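Local structure of FACT complex subunit SPT16 (Ashbya gossypii, 6A8M) at residues G360-M369 and D393-N402. The protein probably acts, through a chain whose N-terminal lobe and peptidase-like domain are present here, as a FACT-complex histone chaperone that reorganizes nucleosomes during transcription, DNA replication and repair. Residues are numbered along the deposited sequence; the frame is centred on the assembly and turned at random.
Sequences GFTKNVGSLM and DCFNISLGFN
Thr362 OG1 is held from two directions: it accepts a hydrogen bond from Gly400 N at 3.3 Å and donates to Asn364 O at 3.0 Å. A chi1 of 52° brings OG1 to Gly400 N and leaves the methyl CG2 packed against the Gly400 backbone as well. A valine here would probably leave Gly400 N without its acceptor and remove one tie that steadies the turn toward Asn364. Thr362 N itself donates to Gly400 O (2.9 Å). Next to it the rings of Phe361 and Phe401 lie near parallel, planes at 30°, but slid so far that they barely overlap, centroids 5.1 Å apart. Phe361 also rests on Leu399 CB, and both phenylalanines reach Ile350 of helix 339-353. The register shifts by one residue between the single backbone bridge of Phe361 with Phe401 and the ladder of 366-368 with 395-397, and the Asx turn, in which Asn364 OD1 accepts from Gly366 N, leads into this second ladder. Both strands belong to the antiparallel sheet of the M24 peptidase-like domain, whose family is known for the pita-bread fold; 394-405 pairs on its other flank with 412-424. Gly366 fits where a CB would collide with Asn396 O. In the second ladder Asn396 N donates to Ser367 O at 2.9 Å, nearly along the C=O axis, and Ser367 N returns a bond to Asn396 O. On the sheet face shared by Ser367 and Asn396, a water donates to Ser367 OG (2.8 Å) and accepts from Asn396 ND2, while Asn396 OD1 turns to Asn301. Met369 bends at its last torsion to set CE 3.7 Å from Asn396 CB. Leu368 CD1 lies over one face of the Phe395 ring, 4.0 Å from its centroid.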
ATOM      1  N   GLY A 360     -15.361   0.291 -21.621  1.00 14.95           N
ATOM      2  CA  GLY A 360     -15.216   1.198 -20.495  1.00 15.19           C
ATOM      3  C   GLY A 360     -14.551   0.601 -19.282  1.00 15.09           C
ATOM      4  O   GLY A 360     -14.264   1.328 -18.327  1.00 13.68           O
ATOM      5  N   PHE A 361     -14.272  -0.692 -19.312  1.00 13.25           N
ATOM      6  CA  PHE A 361     -13.655  -1.376 -18.178  1.00 13.98           C
ATOM      7  C   PHE A 361     -12.243  -0.850 -17.937  1.00 14.50           C
ATOM      8  O   PHE A 361     -11.474  -0.632 -18.888  1.00 16.89           O
ATOM      9  CB  PHE A 361     -13.609  -2.870 -18.495  1.00 15.32           C
ATOM     10  CG  PHE A 361     -13.200  -3.762 -17.355  1.00 14.84           C
ATOM     11  CD1 PHE A 361     -13.752  -3.623 -16.084  1.00 15.13           C
ATOM     12  CD2 PHE A 361     -12.337  -4.828 -17.598  1.00 16.28           C
ATOM     13  CE1 PHE A 361     -13.397  -4.524 -15.054  1.00 14.75           C
ATOM     14  CE2 PHE A 361     -11.969  -5.704 -16.579  1.00 15.45           C
ATOM     15  CZ  PHE A 361     -12.510  -5.562 -15.319  1.00 15.33           C
ATOM     16  N   THR A 362     -11.921  -0.633 -16.654  1.00 17.98           N
ATOM     17  CA  THR A 362     -10.560  -0.361 -16.222  1.00 20.73           C
ATOM     18  C   THR A 362      -9.610  -1.412 -16.791  1.00 17.35           C
ATOM     19  O   THR A 362      -9.987  -2.573 -16.969  1.00 19.04           O
ATOM     20  CB  THR A 362     -10.515  -0.334 -14.676  1.00 21.77           C
ATOM     21  OG1 THR A 362     -11.119  -1.523 -14.112  1.00 27.33           O
ATOM     22  CG2 THR A 362     -11.301   0.867 -14.148  1.00 21.16           C
ATOM     23  N   LYS A 363      -8.394  -0.999 -17.130  1.00 16.21           N
ATOM     24  CA  LYS A 363      -7.424  -1.936 -17.691  1.00 16.49           C
ATOM     25  C   LYS A 363      -6.678  -2.747 -16.624  1.00 14.45           C
ATOM     26  O   LYS A 363      -5.689  -3.432 -16.929  1.00 14.30           O
ATOM     27  CB  LYS A 363      -6.446  -1.179 -18.597  1.00 21.65           C
ATOM     28  CG  LYS A 363      -7.123  -0.587 -19.835  1.00 22.01           C
ATOM     29  CD  LYS A 363      -7.744  -1.709 -20.693  1.00 23.06           C
ATOM     30  CE  LYS A 363      -8.278  -1.202 -22.057  1.00 22.81           C
ATOM     31  NZ  LYS A 363      -9.018  -2.294 -22.770  1.00 21.37           N
ATOM     32  N   ASN A 364      -7.119  -2.671 -15.375  1.00 13.31           N
ATOM     33  CA  ASN A 364      -6.610  -3.557 -14.339  1.00 14.08           C
ATOM     34  C   ASN A 364      -7.721  -3.742 -13.324  1.00 13.27           C
ATOM     35  O   ASN A 364      -8.667  -2.949 -13.269  1.00 14.97           O
ATOM     36  CB  ASN A 364      -5.353  -2.978 -13.674  1.00 14.42           C
ATOM     37  CG  ASN A 364      -5.657  -1.727 -12.851  1.00 17.38           C
ATOM     38  OD1 ASN A 364      -5.990  -1.811 -11.672  1.00 16.72           O
ATOM     39  ND2 ASN A 364      -5.561  -0.565 -13.484  1.00 15.66           N
ATOM     40  N   VAL A 365      -7.611  -4.789 -12.501  1.00 11.99           N
ATOM     41  CA  VAL A 365      -8.597  -4.957 -11.433  1.00 12.08           C
ATOM     42  C   VAL A 365      -7.943  -4.842 -10.060  1.00 12.18           C
ATOM     43  O   VAL A 365      -8.422  -5.414  -9.080  1.00 12.48           O
ATOM     44  CB  VAL A 365      -9.396  -6.273 -11.582  1.00 11.49           C
ATOM     45  CG1 VAL A 365     -10.279  -6.191 -12.846  1.00 12.87           C
ATOM     46  CG2 VAL A 365      -8.502  -7.524 -11.608  1.00 13.37           C
ATOM     47  N   GLY A 366      -6.906  -4.026  -9.963  1.00 14.14           N
ATOM     48  CA  GLY A 366      -6.366  -3.708  -8.660  1.00 12.21           C
ATOM     49  C   GLY A 366      -4.918  -4.106  -8.532  1.00 13.53           C
ATOM     50  O   GLY A 366      -4.195  -4.215  -9.534  1.00 14.27           O
ATOM     51  N   SER A 367      -4.462  -4.320  -7.306  1.00 12.57           N
ATOM     52  CA  SER A 367      -3.063  -4.675  -7.119  1.00 11.77           C
ATOM     53  C   SER A 367      -2.880  -5.381  -5.788  1.00 12.36           C
ATOM     54  O   SER A 367      -3.754  -5.364  -4.922  1.00 11.85           O
ATOM     55  CB  SER A 367      -2.170  -3.438  -7.157  1.00 11.95           C
ATOM     56  OG  SER A 367      -2.262  -2.728  -5.937  1.00 13.16           O
ATOM     57  N   LEU A 368      -1.710  -6.006  -5.641  1.00 12.61           N
ATOM     58  CA  LEU A 368      -1.213  -6.321  -4.310  1.00 12.32           C
ATOM     59  C   LEU A 368      -1.151  -5.046  -3.473  1.00 10.85           C
ATOM     60  O   LEU A 368      -0.833  -3.967  -3.983  1.00 11.45           O
ATOM     61  CB  LEU A 368       0.169  -6.972  -4.428  1.00 14.51           C
ATOM     62  CG  LEU A 368       0.712  -7.907  -3.356  1.00 16.97           C
ATOM     63  CD1 LEU A 368      -0.143  -9.149  -3.167  1.00 14.93           C
ATOM     64  CD2 LEU A 368       2.145  -8.301  -3.780  1.00 17.72           C
ATOM     65  N   MET A 369      -1.444  -5.179  -2.177  1.00 12.52           N
ATOM     66  CA  MET A 369      -1.483  -4.050  -1.253  1.00 12.47           C
ATOM     67  C   MET A 369      -0.896  -4.497   0.081  1.00 12.76           C
ATOM     68  O   MET A 369      -0.955  -5.677   0.431  1.00 15.69           O
ATOM     69  CB  MET A 369      -2.935  -3.540  -1.084  1.00 14.71           C
ATOM     70  CG  MET A 369      -3.131  -2.329  -0.164  1.00 14.88           C
ATOM     71  SD  MET A 369      -4.818  -1.720  -0.306  1.00 12.44           S
ATOM     72  CE  MET A 369      -5.706  -3.211   0.143  1.00 12.24           C
ATOM     73  N   ASP A 393      -1.114 -13.382   0.537  1.00 15.27           N
ATOM     74  CA  ASP A 393      -1.177 -12.118  -0.181  1.00 15.54           C
ATOM     75  C   ASP A 393      -2.460 -11.377   0.162  1.00 14.98           C
ATOM     76  O   ASP A 393      -3.508 -11.983   0.382  1.00 15.70           O
ATOM     77  CB  ASP A 393      -1.134 -12.343  -1.692  1.00 14.90           C
ATOM     78  CG  ASP A 393       0.253 -12.721  -2.194  1.00 16.84           C
ATOM     79  OD1 ASP A 393       1.215 -12.688  -1.399  1.00 17.31           O
ATOM     80  OD2 ASP A 393       0.348 -13.092  -3.387  1.00 19.15           O
ATOM     81  N   CYS A 394      -2.370 -10.049   0.179  1.00 13.12           N
ATOM     82  CA  CYS A 394      -3.526  -9.191   0.377  1.00 12.15           C
ATOM     83  C   CYS A 394      -3.691  -8.325  -0.859  1.00 13.75           C
ATOM     84  O   CYS A 394      -2.721  -7.708  -1.311  1.00 15.36           O
ATOM     85  CB  CYS A 394      -3.342  -8.308   1.611  1.00 14.92           C
ATOM     86  SG  CYS A 394      -4.780  -7.286   2.003  1.00 18.71           S
ATOM     87  N   PHE A 395      -4.913  -8.259  -1.389  1.00 12.52           N
ATOM     88  CA  PHE A 395      -5.167  -7.486  -2.601  1.00 10.56           C
ATOM     89  C   PHE A 395      -6.166  -6.366  -2.362  1.00 11.47           C
ATOM     90  O   PHE A 395      -7.091  -6.467  -1.543  1.00 11.20           O
ATOM     91  CB  PHE A 395      -5.696  -8.386  -3.744  1.00 13.00           C
ATOM     92  CG  PHE A 395      -4.696  -9.382  -4.208  1.00 15.02           C
ATOM     93  CD1 PHE A 395      -3.813  -9.063  -5.237  1.00 15.35           C
ATOM     94  CD2 PHE A 395      -4.588 -10.606  -3.568  1.00 14.64           C
ATOM     95  CE1 PHE A 395      -2.852  -9.976  -5.638  1.00 16.11           C
ATOM     96  CE2 PHE A 395      -3.640 -11.527  -3.974  1.00 16.67           C
ATOM     97  CZ  PHE A 395      -2.767 -11.198  -5.003  1.00 15.35           C
ATOM     98  N   ASN A 396      -5.947  -5.278  -3.103  1.00 12.04           N
ATOM     99  CA  ASN A 396      -6.970  -4.285  -3.410  1.00 11.26           C
ATOM    100  C   ASN A 396      -7.627  -4.737  -4.710  1.00 12.20           C
ATOM    101  O   ASN A 396      -7.025  -4.630  -5.776  1.00 11.71           O
ATOM    102  CB  ASN A 396      -6.308  -2.918  -3.542  1.00  9.79           C
ATOM    103  CG  ASN A 396      -7.245  -1.848  -4.044  1.00 10.43           C
ATOM    104  OD1 ASN A 396      -8.459  -1.988  -3.959  1.00 11.87           O
ATOM    105  ND2 ASN A 396      -6.671  -0.753  -4.544  1.00 11.66           N
ATOM    106  N   ILE A 397      -8.830  -5.303  -4.622  1.00 10.73           N
ATOM    107  CA  ILE A 397      -9.568  -5.707  -5.818  1.00 10.88           C
ATOM    108  C   ILE A 397     -10.479  -4.538  -6.154  1.00 10.68           C
ATOM    109  O   ILE A 397     -11.469  -4.294  -5.453  1.00 12.71           O
ATOM    110  CB  ILE A 397     -10.363  -7.003  -5.582  1.00 11.88           C
ATOM    111  CG1 ILE A 397      -9.435  -8.133  -5.132  1.00 10.75           C
ATOM    112  CG2 ILE A 397     -11.141  -7.406  -6.827  1.00 14.84           C
ATOM    113  CD1 ILE A 397      -8.395  -8.527  -6.195  1.00 12.21           C
ATOM    114  N   SER A 398     -10.126  -3.795  -7.210  1.00 11.65           N
ATOM    115  CA  SER A 398     -10.785  -2.530  -7.523  1.00 11.21           C
ATOM    116  C   SER A 398     -11.141  -2.558  -8.997  1.00 11.46           C
ATOM    117  O   SER A 398     -10.259  -2.721  -9.850  1.00 11.67           O
ATOM    118  CB  SER A 398      -9.866  -1.340  -7.217  1.00 13.72           C
ATOM    119  OG  SER A 398     -10.408  -0.136  -7.757  1.00 11.94           O
ATOM    120  N   LEU A 399     -12.415  -2.394  -9.304  1.00 12.11           N
ATOM    121  CA  LEU A 399     -12.801  -2.417 -10.702  1.00 15.77           C
ATOM    122  C   LEU A 399     -13.760  -1.288 -11.008  1.00 16.20           C
ATOM    123  O   LEU A 399     -14.498  -0.813 -10.151  1.00 13.71           O
ATOM    124  CB  LEU A 399     -13.415  -3.736 -11.126  1.00 22.57           C
ATOM    125  CG  LEU A 399     -14.258  -4.535 -10.150  1.00 24.69           C
ATOM    126  CD1 LEU A 399     -15.265  -5.358 -10.899  1.00 29.80           C
ATOM    127  CD2 LEU A 399     -13.355  -5.457  -9.382  1.00 25.81           C
ATOM    128  N   GLY A 400     -13.731  -0.866 -12.257  1.00 19.31           N
ATOM    129  CA  GLY A 400     -14.471   0.316 -12.638  1.00 24.46           C
ATOM    130  C   GLY A 400     -14.852   0.250 -14.094  1.00 21.85           C
ATOM    131  O   GLY A 400     -14.220  -0.451 -14.890  1.00 18.69           O
ATOM    132  N   PHE A 401     -15.929   0.967 -14.419  1.00 19.58           N
ATOM    133  CA  PHE A 401     -16.366   1.177 -15.793  1.00 16.15           C
ATOM    134  C   PHE A 401     -16.562   2.678 -15.956  1.00 15.80           C
ATOM    135  O   PHE A 401     -17.213   3.307 -15.115  1.00 14.46           O
ATOM    136  CB  PHE A 401     -17.665   0.429 -16.086  1.00 15.05           C
ATOM    137  CG  PHE A 401     -17.549  -1.065 -15.946  1.00 16.67           C
ATOM    138  CD1 PHE A 401     -17.107  -1.832 -17.002  1.00 14.05           C
ATOM    139  CD2 PHE A 401     -17.868  -1.698 -14.747  1.00 20.68           C
ATOM    140  CE1 PHE A 401     -16.983  -3.217 -16.878  1.00 15.64           C
ATOM    141  CE2 PHE A 401     -17.746  -3.086 -14.619  1.00 21.85           C
ATOM    142  CZ  PHE A 401     -17.299  -3.839 -15.682  1.00 19.63           C
ATOM    143  N   ASN A 402     -15.999   3.256 -17.011  1.00 14.15           N
ATOM    144  CA  ASN A 402     -16.102   4.697 -17.201  1.00 14.07           C
ATOM    145  C   ASN A 402     -16.743   4.987 -18.553  1.00 15.96           C
ATOM    146  O   ASN A 402     -16.899   4.102 -19.404  1.00 19.23           O
ATOM    147  CB  ASN A 402     -14.726   5.363 -17.067  1.00 15.58           C
ATOM    148  CG  ASN A 402     -14.806   6.870 -16.724  1.00 16.75           C
ATOM    149  OD1 ASN A 402     -15.888   7.449 -16.603  1.00 14.98           O
ATOM    150  ND2 ASN A 402     -13.644   7.491 -16.552  1.00 16.52           N
TER
HETATM  151  O   HOH W   1      -8.950  -0.587 -11.289  1.00 19.21           O
HETATM  152  O   HOH W   2      -3.647  -0.701  -4.543  1.00 12.73           O
HETATM  153  O   HOH W   3       0.067  -8.537   0.248  1.00 17.35           O